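Side-chain contacts in TraI domain-containing protein (PDB 2IPQ), which is of unknown function but probably takes part in conjugation-related DNA processing as a TraI-like protein, of which this is the C-terminal domain: residues F11-W14 against L15-L19; S43-G46 against V47-F51; A75-M79 against R80-V84. All coordinates share one frame; numbering follows the deposited sequence.

Contact 1: F11-W14 against L15-L19; sequences FWSW and LRDGL
R16 lies across one face of the W12 indole, one turn further along helix 4-20. From its base outward, CB of R16 sits over the centre of the W12 ring system, 4.2 Å above the plane, and CG comes within 4.1 Å of W12 CZ2. The arm then bends at chi2 and again at chi3 (-73°), which swings it back to the pyrrole end, where R16 NE stands 3.8 Å from W12 NE1. At the tip NH1 also stays near NE1, and the guanidinium is turned nearly upright to the indole, at 80°. NH2 points to D17 OD1, but that modelled separation is too short to be trusted in detail. Arginine suits this partly exposed position: its aliphatic arm covers the indole face and its charged end lies beside D17.

L15 works on the buried side. With its CG anti to the backbone N (chi1 -166°), its CD1 branch meets W12 CZ3 at 4.2 Å and its CD2 branch reaches W14 CZ3 at 4.2 Å. The two branches let one leucine touch both tryptophans, with F11 CZ more loosely in contact with its CG. Regular i to i+4 backbone bonds, such as R16 N to W12 O (2.8 Å), fix this spacing. It is the pattern of an amphipathic helix, here packing F11 and the two tryptophans against helices 46-54 and 68-77 in a C-terminal domain whose family is consistent with a helix-turn-helix relationship.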
loop_
_atom_site.group_PDB
_atom_site.type_symbol
_atom_site.label_atom_id
_atom_site.label_comp_id
_atom_site.label_asym_id
_atom_site.label_seq_id
_atom_site.Cartn_x
_atom_site.Cartn_y
_atom_site.Cartn_z
ATOM N N PHE A 11 -5.378 11.567 -1.971
ATOM C CA PHE A 11 -4.909 10.347 -1.371
ATOM C C PHE A 11 -3.633 9.860 -2.064
ATOM O O PHE A 11 -2.688 9.408 -1.415
ATOM C CB PHE A 11 -5.959 9.242 -1.421
ATOM C CG PHE A 11 -5.370 7.881 -1.185
ATOM C CD1 PHE A 11 -4.906 7.118 -2.241
ATOM C CD2 PHE A 11 -5.256 7.380 0.089
ATOM C CE1 PHE A 11 -4.338 5.853 -2.006
ATOM C CE2 PHE A 11 -4.688 6.121 0.332
ATOM C CZ PHE A 11 -4.235 5.360 -0.735
ATOM N N TRP A 12 -3.603 9.942 -3.389
ATOM C CA TRP A 12 -2.475 9.403 -4.141
ATOM C C TRP A 12 -1.240 10.311 -3.955
ATOM O O TRP A 12 -0.097 9.839 -3.805
ATOM C CB TRP A 12 -2.867 9.308 -5.617
ATOM C CG TRP A 12 -1.713 9.046 -6.516
ATOM C CD1 TRP A 12 -1.169 9.906 -7.414
ATOM C CD2 TRP A 12 -0.961 7.827 -6.611
ATOM N NE1 TRP A 12 -0.121 9.303 -8.066
ATOM C CE2 TRP A 12 0.031 8.028 -7.585
ATOM C CE3 TRP A 12 -1.026 6.590 -5.953
ATOM C CZ2 TRP A 12 0.953 7.038 -7.930
ATOM C CZ3 TRP A 12 -0.116 5.603 -6.292
ATOM C CH2 TRP A 12 0.865 5.834 -7.274
ATOM N N SER A 13 -1.483 11.620 -3.961
ATOM C CA SER A 13 -0.460 12.597 -3.644
ATOM C C SER A 13 0.146 12.380 -2.250
ATOM O O SER A 13 1.362 12.457 -2.066
ATOM C CB SER A 13 -1.055 14.010 -3.749
ATOM O OG SER A 13 -0.135 14.955 -3.251
ATOM N N TRP A 14 -0.707 12.104 -1.262
ATOM C CA TRP A 14 -0.255 11.814 0.103
ATOM C C TRP A 14 0.580 10.528 0.183
ATOM O O TRP A 14 1.632 10.486 0.832
ATOM C CB TRP A 14 -1.468 11.742 1.049
ATOM C CG TRP A 14 -1.194 11.084 2.409
ATOM C CD1 TRP A 14 -0.786 11.703 3.561
ATOM C CD2 TRP A 14 -1.320 9.692 2.722
ATOM N NE1 TRP A 14 -0.642 10.775 4.574
ATOM C CE2 TRP A 14 -0.970 9.534 4.084
ATOM C CE3 TRP A 14 -1.702 8.558 1.982
ATOM C CZ2 TRP A 14 -0.989 8.286 4.725
ATOM C CZ3 TRP A 14 -1.715 7.324 2.616
ATOM C CH2 TRP A 14 -1.362 7.200 3.982
ATOM N N LEU A 15 0.101 9.472 -0.457
ATOM C CA LEU A 15 0.773 8.157 -0.420
ATOM C C LEU A 15 2.113 8.241 -1.147
ATOM O O LEU A 15 3.161 7.798 -0.654
ATOM C CB LEU A 15 -0.086 7.112 -1.162
ATOM C CG LEU A 15 0.165 5.595 -1.046
ATOM C CD1 LEU A 15 0.801 5.041 -2.269
ATOM C CD2 LEU A 15 0.898 5.149 0.235
ATOM N N ARG A 16 2.069 8.793 -2.338
ATOM C CA ARG A 16 3.230 8.801 -3.208
ATOM C C ARG A 16 4.342 9.714 -2.664
ATOM O O ARG A 16 5.508 9.304 -2.559
ATOM C CB ARG A 16 2.808 9.219 -4.602
ATOM C CG ARG A 16 3.803 8.930 -5.663
ATOM C CD ARG A 16 4.254 10.213 -6.283
ATOM N NE ARG A 16 3.265 10.841 -7.160
ATOM C CZ ARG A 16 2.814 12.090 -7.013
ATOM N NH1 ARG A 16 1.913 12.602 -7.863
ATOM N NH2 ARG A 16 3.258 12.831 -6.014
ATOM N N ASP A 17 3.981 10.942 -2.310
ATOM C CA ASP A 17 4.964 11.866 -1.772
ATOM C C ASP A 17 5.382 11.478 -0.355
ATOM O O ASP A 17 6.471 11.801 0.085
ATOM C CB ASP A 17 4.452 13.315 -1.853
ATOM C CG ASP A 17 4.225 13.793 -3.313
ATOM O OD1 ASP A 17 4.577 13.058 -4.262
ATOM O OD2 ASP A 17 3.698 14.912 -3.526
ATOM N N GLY A 18 4.517 10.769 0.360
ATOM C CA GLY A 18 4.879 10.278 1.680
ATOM C C GLY A 18 5.897 9.146 1.662
ATOM O O GLY A 18 6.787 9.099 2.510
ATOM N N LEU A 19 5.763 8.232 0.700
ATOM C CA LEU A 19 6.720 7.146 0.533
ATOM C C LEU A 19 8.034 7.653 -0.015
ATOM O O LEU A 19 9.093 7.236 0.441
ATOM C CB LEU A 19 6.157 6.086 -0.417
ATOM C CG LEU A 19 5.032 5.268 0.210
ATOM C CD1 LEU A 19 4.451 4.283 -0.786
ATOM C CD2 LEU A 19 5.602 4.564 1.435
#

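Contact 2: S43-G46 against V47-F51; sequences SVPG and VFFLF
P45 packs against F49 at the start of helix 46-54, where strand 39-43 gives way to the helix through a cis peptide bond before the proline. The inward side is close-packed. V47 has CG1 wedged between its backbone N and carbonyl carbon (chi1 66°), which brings that methyl within 3.2 Å of S43 O and over the centre of the F48 ring. V44 runs alongside F48, pointing the same way, with V44 CG1 3.9 Å from F48 CE2. Helix 68-77 and Y111 of strand 105-114 also touch F48, so a large flat phenylalanine is well used in this buried place, and the compact V47 fits beside it and against W14.

The outward side is the solvent side. F49 is exposed, and its ring crosses the proline obliquely, touching it closely but mainly through one corner: F49 CE2 lies 3.4 Å from P45 CG and 3.6 Å from P45 CB. Proline suits this entry because its ring offers a rigid apolar surface. G46 is the first residue of the helix, and without a side chain it adds no bulk there. V47 N to S43 O ties the strand end to the helix start, and L50 N to G46 O is the first i to i+4 bond within the helix. P45 O serves two donors: F48 N only weakly, and F49 N at 3.1 Å in a nearly straight bond, with an N-H...O angle of 169°.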
loop_
_atom_site.group_PDB
_atom_site.type_symbol
_atom_site.label_atom_id
_atom_site.label_comp_id
_atom_site.label_asym_id
_atom_site.label_seq_id
_atom_site.Cartn_x
_atom_site.Cartn_y
_atom_site.Cartn_z
ATOM N N SER A 43 -1.838 -2.306 2.319
ATOM C CA SER A 43 -2.883 -3.123 2.857
ATOM C C SER A 43 -4.142 -2.297 3.075
ATOM O O SER A 43 -4.068 -1.113 3.373
ATOM C CB SER A 43 -2.425 -3.866 4.108
ATOM O OG SER A 43 -2.470 -2.990 5.178
ATOM N N VAL A 44 -5.289 -2.927 2.890
ATOM C CA VAL A 44 -6.591 -2.285 3.090
ATOM C C VAL A 44 -7.400 -3.076 4.112
ATOM O O VAL A 44 -7.375 -4.307 4.118
ATOM C CB VAL A 44 -7.442 -2.109 1.782
ATOM C CG1 VAL A 44 -6.574 -1.878 0.538
ATOM C CG2 VAL A 44 -8.316 -3.242 1.575
ATOM N N PRO A 45 -8.123 -2.369 4.989
ATOM C CA PRO A 45 -8.335 -0.925 5.005
ATOM C C PRO A 45 -7.199 -0.082 5.630
ATOM O O PRO A 45 -7.284 1.130 5.609
ATOM C CB PRO A 45 -9.597 -0.801 5.853
ATOM C CG PRO A 45 -9.380 -1.868 6.896
ATOM C CD PRO A 45 -8.828 -3.033 6.102
ATOM N N GLY A 46 -6.154 -0.703 6.179
ATOM C CA GLY A 46 -5.115 0.017 6.930
ATOM C C GLY A 46 -4.580 1.291 6.264
ATOM O O GLY A 46 -4.438 2.317 6.914
ATOM N N VAL A 47 -4.281 1.255 4.970
ATOM C CA VAL A 47 -3.649 2.418 4.343
ATOM C C VAL A 47 -4.623 3.606 4.220
ATOM O O VAL A 47 -4.224 4.760 4.243
ATOM C CB VAL A 47 -3.102 2.095 2.948
ATOM C CG1 VAL A 47 -4.260 1.778 2.006
ATOM C CG2 VAL A 47 -2.358 3.328 2.388
ATOM N N PHE A 48 -5.913 3.319 4.097
ATOM C CA PHE A 48 -6.920 4.367 4.015
ATOM C C PHE A 48 -7.211 4.959 5.386
ATOM O O PHE A 48 -7.401 6.159 5.525
ATOM C CB PHE A 48 -8.183 3.819 3.384
ATOM C CG PHE A 48 -8.004 3.413 1.942
ATOM C CD1 PHE A 48 -7.588 4.342 0.994
ATOM C CD2 PHE A 48 -8.261 2.111 1.540
ATOM C CE1 PHE A 48 -7.420 3.977 -0.340
ATOM C CE2 PHE A 48 -8.096 1.726 0.225
ATOM C CZ PHE A 48 -7.673 2.657 -0.732
ATOM N N PHE A 49 -7.243 4.114 6.406
ATOM C CA PHE A 49 -7.387 4.594 7.778
ATOM C C PHE A 49 -6.218 5.497 8.170
ATOM O O PHE A 49 -6.398 6.480 8.884
ATOM C CB PHE A 49 -7.461 3.413 8.742
ATOM C CG PHE A 49 -8.781 2.720 8.746
ATOM C CD1 PHE A 49 -9.943 3.415 8.463
ATOM C CD2 PHE A 49 -8.865 1.369 9.048
ATOM C CE1 PHE A 49 -11.174 2.780 8.469
ATOM C CE2 PHE A 49 -10.105 0.718 9.061
ATOM C CZ PHE A 49 -11.255 1.432 8.765
ATOM N N LEU A 50 -5.018 5.148 7.705
ATOM C CA LEU A 50 -3.841 5.966 7.965
ATOM C C LEU A 50 -3.900 7.335 7.263
ATOM O O LEU A 50 -3.544 8.331 7.861
ATOM C CB LEU A 50 -2.573 5.197 7.576
ATOM C CG LEU A 50 -1.233 5.881 7.852
ATOM C CD1 LEU A 50 -1.002 6.263 9.357
ATOM C CD2 LEU A 50 -0.042 5.064 7.276
ATOM N N PHE A 51 -4.347 7.367 6.006
ATOM C CA PHE A 51 -4.686 8.616 5.290
ATOM C C PHE A 51 -5.652 9.445 6.104
ATOM O O PHE A 51 -5.385 10.600 6.422
ATOM C CB PHE A 51 -5.337 8.310 3.921
ATOM C CG PHE A 51 -5.885 9.538 3.206
ATOM C CD1 PHE A 51 -5.034 10.415 2.533
ATOM C CD2 PHE A 51 -7.250 9.821 3.222
ATOM C CE1 PHE A 51 -5.535 11.539 1.879
ATOM C CE2 PHE A 51 -7.771 10.960 2.568
ATOM C CZ PHE A 51 -6.908 11.812 1.895
#

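Contact 3: A75-M79 against R80-V84; sequences AFEKM and RKHRV
The F76 and H82 rings meet obliquely, their planes 43° apart and their centroids separated by 5.8 Å. Over one face of F76, offset toward the rim, sits water 1. The same water lies at the edge of the H82 imidazole, in its plane, hydrogen-bonded to ND1 at 2.7 Å. Another part of that edge faces E77 O, which lies 3.5 Å from H82 CE1. Y111 of strand 105-114 completes the group, meeting both rings edge-to-face. H82 can turn back over the helix end because its CG sits between its own backbone N and carbonyl carbon (chi1 57°). Histidine suits the place because its flat ring presents ND1 in its plane to the water and its CE1 edge to E77 O.

Water 1 also donates to F76 O at 2.9 Å and accepts from K81 N at 2.7 Å, tying the last helical turn to the departing loop. F76 O, already bonded by M79 N, thus takes the water as a second partner; R80 N, 4.0 Å from F76 O, bonds E77 O instead. E77 sends its carboxylate elsewhere, to R89 and the hydroxyl of Y111, while its CB and CG run past H82 CE1. K81 touches F76 through CB and the selenomethionine M79 through CG, before continuing to W12. With R80 taking positive phi (63°), this is a helix C-terminus: the chain leaves helix 68-77 through a type I beta turn from E77 to R80, and a water-bridged loop leads on toward strand 91-96.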
loop_
_atom_site.group_PDB
_atom_site.type_symbol
_atom_site.label_atom_id
_atom_site.label_comp_id
_atom_site.label_asym_id
_atom_site.label_seq_id
_atom_site.Cartn_x
_atom_site.Cartn_y
_atom_site.Cartn_z
ATOM N N ALA A 75 -12.396 6.533 -4.846
ATOM C CA ALA A 75 -11.736 7.606 -5.573
ATOM C C ALA A 75 -10.351 7.105 -5.999
ATOM O O ALA A 75 -9.911 7.313 -7.129
ATOM C CB ALA A 75 -11.652 8.867 -4.739
ATOM N N PHE A 76 -9.663 6.431 -5.104
ATOM C CA PHE A 76 -8.349 5.889 -5.462
ATOM C C PHE A 76 -8.417 4.932 -6.658
ATOM O O PHE A 76 -7.615 5.041 -7.570
ATOM C CB PHE A 76 -7.722 5.153 -4.294
ATOM C CG PHE A 76 -6.469 4.405 -4.668
ATOM C CD1 PHE A 76 -5.357 5.093 -5.160
ATOM C CD2 PHE A 76 -6.406 3.019 -4.538
ATOM C CE1 PHE A 76 -4.194 4.409 -5.509
ATOM C CE2 PHE A 76 -5.242 2.313 -4.897
ATOM C CZ PHE A 76 -4.141 3.018 -5.373
ATOM N N GLU A 77 -9.353 3.987 -6.643
ATOM C CA GLU A 77 -9.386 2.973 -7.706
ATOM C C GLU A 77 -9.655 3.547 -9.079
ATOM O O GLU A 77 -9.207 2.995 -10.091
ATOM C CB GLU A 77 -10.408 1.887 -7.410
ATOM C CG GLU A 77 -9.939 0.845 -6.383
ATOM C CD GLU A 77 -10.888 -0.343 -6.328
ATOM O OE1 GLU A 77 -11.919 -0.303 -7.050
ATOM O OE2 GLU A 77 -10.614 -1.306 -5.582
ATOM N N LYS A 78 -10.388 4.657 -9.116
ATOM C CA LYS A 78 -10.749 5.304 -10.377
ATOM C C LYS A 78 -9.513 5.830 -11.104
ATOM O O LYS A 78 -9.566 6.144 -12.280
ATOM C CB LYS A 78 -11.768 6.425 -10.136
ATOM C CG LYS A 78 -13.195 5.888 -9.957
ATOM C CD LYS A 78 -14.169 6.902 -9.345
ATOM C CE LYS A 78 -15.625 6.610 -9.785
ATOM N NZ LYS A 78 -16.236 5.450 -9.037
HETATM N N MSE A 79 -8.389 5.912 -10.401
HETATM C CA MSE A 79 -7.195 6.476 -10.994
HETATM C C MSE A 79 -6.320 5.435 -11.654
HETATM O O MSE A 79 -5.446 5.771 -12.465
HETATM C CB MSE A 79 -6.395 7.208 -9.948
HETATM C CG MSE A 79 -7.137 8.370 -9.342
HETATM SE SE MSE A 79 -6.042 8.916 -7.856
HETATM C CE MSE A 79 -4.883 10.187 -8.902
ATOM N N ARG A 80 -6.551 4.173 -11.310
ATOM C CA ARG A 80 -5.918 3.089 -12.040
ATOM C C ARG A 80 -4.393 3.140 -11.890
ATOM O O ARG A 80 -3.673 3.031 -12.863
ATOM C CB ARG A 80 -6.290 3.196 -13.523
ATOM C CG ARG A 80 -7.772 3.404 -13.715
ATOM C CD ARG A 80 -8.224 2.976 -15.131
ATOM N NE ARG A 80 -9.687 3.253 -15.270
ATOM C CZ ARG A 80 -10.564 2.256 -15.441
ATOM N NH1 ARG A 80 -11.877 2.586 -15.573
ATOM N NH2 ARG A 80 -10.123 0.920 -15.496
ATOM N N LYS A 81 -3.904 3.308 -10.672
ATOM C CA LYS A 81 -2.466 3.175 -10.420
ATOM C C LYS A 81 -2.106 1.764 -9.960
ATOM O O LYS A 81 -0.943 1.329 -10.078
ATOM C CB LYS A 81 -2.002 4.192 -9.366
ATOM C CG LYS A 81 -2.507 5.611 -9.569
ATOM C CD LYS A 81 -1.887 6.223 -10.809
ATOM C CE LYS A 81 -1.506 7.642 -10.560
ATOM N NZ LYS A 81 -1.381 8.359 -11.839
ATOM N N HIS A 82 -3.098 1.055 -9.427
ATOM C CA HIS A 82 -2.866 -0.257 -8.832
ATOM C C HIS A 82 -2.709 -1.307 -9.932
ATOM O O HIS A 82 -3.228 -1.163 -11.055
ATOM C CB HIS A 82 -3.973 -0.634 -7.836
ATOM C CG HIS A 82 -5.357 -0.641 -8.417
ATOM N ND1 HIS A 82 -6.030 0.514 -8.769
ATOM C CD2 HIS A 82 -6.200 -1.664 -8.696
ATOM C CE1 HIS A 82 -7.223 0.197 -9.249
ATOM N NE2 HIS A 82 -7.348 -1.119 -9.220
ATOM N N ARG A 83 -1.986 -2.373 -9.621
ATOM C CA ARG A 83 -1.917 -3.480 -10.555
ATOM C C ARG A 83 -3.267 -4.229 -10.646
ATOM O O ARG A 83 -3.909 -4.542 -9.643
ATOM C CB ARG A 83 -0.761 -4.391 -10.170
ATOM C CG ARG A 83 -0.693 -5.700 -10.896
ATOM C CD ARG A 83 0.306 -6.663 -10.208
ATOM N NE ARG A 83 0.792 -7.678 -11.153
ATOM C CZ ARG A 83 1.201 -8.899 -10.806
ATOM N NH1 ARG A 83 1.185 -9.275 -9.542
ATOM N NH2 ARG A 83 1.619 -9.754 -11.728
ATOM N N VAL A 84 -3.699 -4.508 -11.861
ATOM C CA VAL A 84 -4.841 -5.372 -12.072
ATOM C C VAL A 84 -4.370 -6.443 -13.024
ATOM O O VAL A 84 -4.016 -6.181 -14.176
ATOM C CB VAL A 84 -6.065 -4.626 -12.688
ATOM C CG1 VAL A 84 -7.191 -5.623 -13.013
ATOM C CG2 VAL A 84 -6.581 -3.544 -11.754
HETATM O O HOH W 1 -5.613 3.159 -8.557
HETATM O O HOH W 2 -12.102 5.422 -13.794
#

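The three contacts follow one another along the chain but converge on one aromatic core. F11 of contact 1 joins the other two: its CE2 lies 3.5 Å from F48 CD1 of contact 2, and its CE1 lies 3.4 Å from F76 CD1 of contact 3. F48 CZ and F76 CD2, at 4.0 Å, close the triangle between helices 46-54 and 68-77. Around this core, W14 packs on F51 and V47, while W12 NE1 comes within 3.3 Å of K81 CE. Centre to centre, the contacts are about 12 Å (1 and 2), 14 Å (1 and 3) and 15 Å (2 and 3) apart. All three thus meet in one aromatic cluster where helices 4-20, 46-54 and 68-77 come together.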